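PDB 1HQZ: actin-binding protein from Saccharomyces cerevisiae, which binds actin filaments, but not monomers, and recruits the ARP2/3 complex to filament sides, this chain being the protein's N-terminal cofilin-homology domain. Local coordinates for residues I34-A39 with E61-Y66. Numbering follows the deposited sequence.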
loop_
_atom_site.group_PDB
_atom_site.type_symbol
_atom_site.label_atom_id
_atom_site.label_comp_id
_atom_site.label_asym_id
_atom_site.label_seq_id
_atom_site.Cartn_x
_atom_site.Cartn_y
_atom_site.Cartn_z
ATOM N N ILE A 34 4.006 -1.891 3.865
ATOM C CA ILE A 34 2.988 -2.861 3.498
ATOM C C ILE A 34 2.347 -3.297 4.807
ATOM O O ILE A 34 3.054 -3.710 5.738
ATOM C CB ILE A 34 3.572 -4.128 2.822
ATOM C CG1 ILE A 34 4.085 -3.786 1.414
ATOM C CG2 ILE A 34 2.496 -5.222 2.756
ATOM C CD1 ILE A 34 4.613 -4.999 0.624
ATOM N N ILE A 35 1.030 -3.171 4.907
ATOM C CA ILE A 35 0.352 -3.622 6.119
ATOM C C ILE A 35 -0.384 -4.920 5.814
ATOM O O ILE A 35 -1.043 -5.047 4.781
ATOM C CB ILE A 35 -0.650 -2.573 6.671
ATOM C CG1 ILE A 35 -1.752 -2.309 5.647
ATOM C CG2 ILE A 35 0.096 -1.298 7.060
ATOM C CD1 ILE A 35 -2.847 -1.413 6.163
ATOM N N SER A 36 -0.274 -5.877 6.727
ATOM C CA SER A 36 -0.884 -7.188 6.564
ATOM C C SER A 36 -1.606 -7.602 7.853
ATOM O O SER A 36 -1.281 -7.124 8.945
ATOM C CB SER A 36 0.216 -8.196 6.203
ATOM O OG SER A 36 -0.315 -9.458 5.838
ATOM N N PRO A 37 -2.591 -8.507 7.747
ATOM C CA PRO A 37 -3.341 -8.953 8.926
ATOM C C PRO A 37 -2.613 -10.014 9.748
ATOM O O PRO A 37 -2.065 -10.969 9.187
ATOM C CB PRO A 37 -4.632 -9.475 8.313
ATOM C CG PRO A 37 -4.122 -10.145 7.065
ATOM C CD PRO A 37 -3.107 -9.147 6.522
ATOM N N ASN A 38 -2.604 -9.845 11.072
ATOM C CA ASN A 38 -1.946 -10.816 11.950
ATOM C C ASN A 38 -2.863 -12.002 12.242
ATOM O O ASN A 38 -3.949 -12.117 11.670
ATOM C CB ASN A 38 -1.505 -10.169 13.275
ATOM C CG ASN A 38 -2.662 -9.576 14.065
ATOM O OD1 ASN A 38 -3.778 -10.104 14.060
ATOM N ND2 ASN A 38 -2.389 -8.477 14.769
ATOM N N ALA A 39 -2.423 -12.884 13.132
ATOM C CA ALA A 39 -3.208 -14.060 13.488
ATOM C C ALA A 39 -4.621 -13.694 13.942
ATOM O O ALA A 39 -5.571 -14.438 13.699
ATOM C CB ALA A 39 -2.494 -14.852 14.581
ATOM N N GLU A 61 1.217 -13.606 -1.462
ATOM C CA GLU A 61 0.169 -14.174 -2.309
ATOM C C GLU A 61 -0.956 -14.911 -1.585
ATOM O O GLU A 61 -1.898 -15.375 -2.223
ATOM C CB GLU A 61 0.780 -15.113 -3.351
ATOM C CG GLU A 61 1.554 -16.276 -2.758
ATOM C CD GLU A 61 2.099 -17.214 -3.824
ATOM O OE1 GLU A 61 2.842 -16.743 -4.718
ATOM O OE2 GLU A 61 1.782 -18.424 -3.766
ATOM N N THR A 62 -0.875 -15.018 -0.265
ATOM C CA THR A 62 -1.930 -15.702 0.483
ATOM C C THR A 62 -2.721 -14.757 1.379
ATOM O O THR A 62 -3.600 -15.189 2.117
ATOM C CB THR A 62 -1.354 -16.844 1.376
ATOM O OG1 THR A 62 -0.469 -16.291 2.362
ATOM C CG2 THR A 62 -0.601 -17.869 0.521
ATOM N N LYS A 63 -2.413 -13.465 1.315
ATOM C CA LYS A 63 -3.097 -12.492 2.161
ATOM C C LYS A 63 -3.475 -11.221 1.430
ATOM O O LYS A 63 -2.810 -10.821 0.467
ATOM C CB LYS A 63 -2.208 -12.089 3.345
ATOM C CG LYS A 63 -1.698 -13.234 4.193
ATOM C CD LYS A 63 -0.697 -12.713 5.213
ATOM C CE LYS A 63 -0.022 -13.843 5.960
ATOM N NZ LYS A 63 0.934 -13.308 6.966
ATOM N N VAL A 64 -4.545 -10.591 1.904
ATOM C CA VAL A 64 -4.999 -9.325 1.358
ATOM C C VAL A 64 -4.168 -8.294 2.109
ATOM O O VAL A 64 -4.182 -8.255 3.338
ATOM C CB VAL A 64 -6.491 -9.083 1.664
ATOM C CG1 VAL A 64 -6.870 -7.646 1.325
ATOM C CG2 VAL A 64 -7.336 -10.042 0.882
ATOM N N GLN A 65 -3.435 -7.462 1.385
ATOM C CA GLN A 65 -2.601 -6.464 2.035
ATOM C C GLN A 65 -2.709 -5.109 1.371
ATOM O O GLN A 65 -3.238 -4.980 0.273
ATOM C CB GLN A 65 -1.137 -6.907 2.006
ATOM C CG GLN A 65 -0.892 -8.307 2.555
ATOM C CD GLN A 65 0.527 -8.778 2.307
ATOM O OE1 GLN A 65 1.002 -8.779 1.170
ATOM N NE2 GLN A 65 1.206 -9.183 3.366
ATOM N N TYR A 66 -2.183 -4.093 2.036
ATOM C CA TYR A 66 -2.208 -2.762 1.473
ATOM C C TYR A 66 -0.812 -2.204 1.568
ATOM O O TYR A 66 -0.135 -2.373 2.583
ATOM C CB TYR A 66 -3.212 -1.884 2.226
ATOM C CG TYR A 66 -4.589 -2.510 2.255
ATOM C CD1 TYR A 66 -4.923 -3.456 3.218
ATOM C CD2 TYR A 66 -5.515 -2.237 1.256
ATOM C CE1 TYR A 66 -6.147 -4.129 3.178
ATOM C CE2 TYR A 66 -6.738 -2.895 1.200
ATOM C CZ TYR A 66 -7.043 -3.846 2.165
ATOM O OH TYR A 66 -8.226 -4.533 2.086
#
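In the central mixed sheet of the ADF-homology (cofilin-like) fold, Ile35 on strand 32-37 and Tyr66 at the start of strand 65-71 form an antiparallel hydrogen-bonded pair. Ile35 N donates to Tyr66 O at 2.7 Å, and Tyr66 N returns the bond to Ile35 O at 3.1 Å. On the sheet face covered by helix 93-110, the two side chains cross at a slant. Ile35 CG1 lies between its own backbone N and carbonyl carbon (chi1 62°), and it meets Tyr66 CB at 3.7 Å. Ile35 CD1 reaches on to the ring, 4.1 Å from Tyr66 CD1. Gln65 starts out toward strand 32-37, its chain extended past CG and its CB 3.3 Å from Ile35 O. The Gln65 amide is gripped at both ends: OE1 accepts from the backbone N of Asp60, while NE2 donates to Ser36 OG and, weakly, to Glu46. This should fix the rotation of the amide. Beyond Ser36 and Gln65 the two backbones diverge. Pro37 CD lies 3.5 Å from Val64 O, whose hydrogen bond is with the hydroxyl of Tyr43. The hydrogen bond from Gln65 NE2 to Ser36 OG is 2.9 Å long and almost in the amide plane, with Lys63 CD 3.3 Å from the same OG.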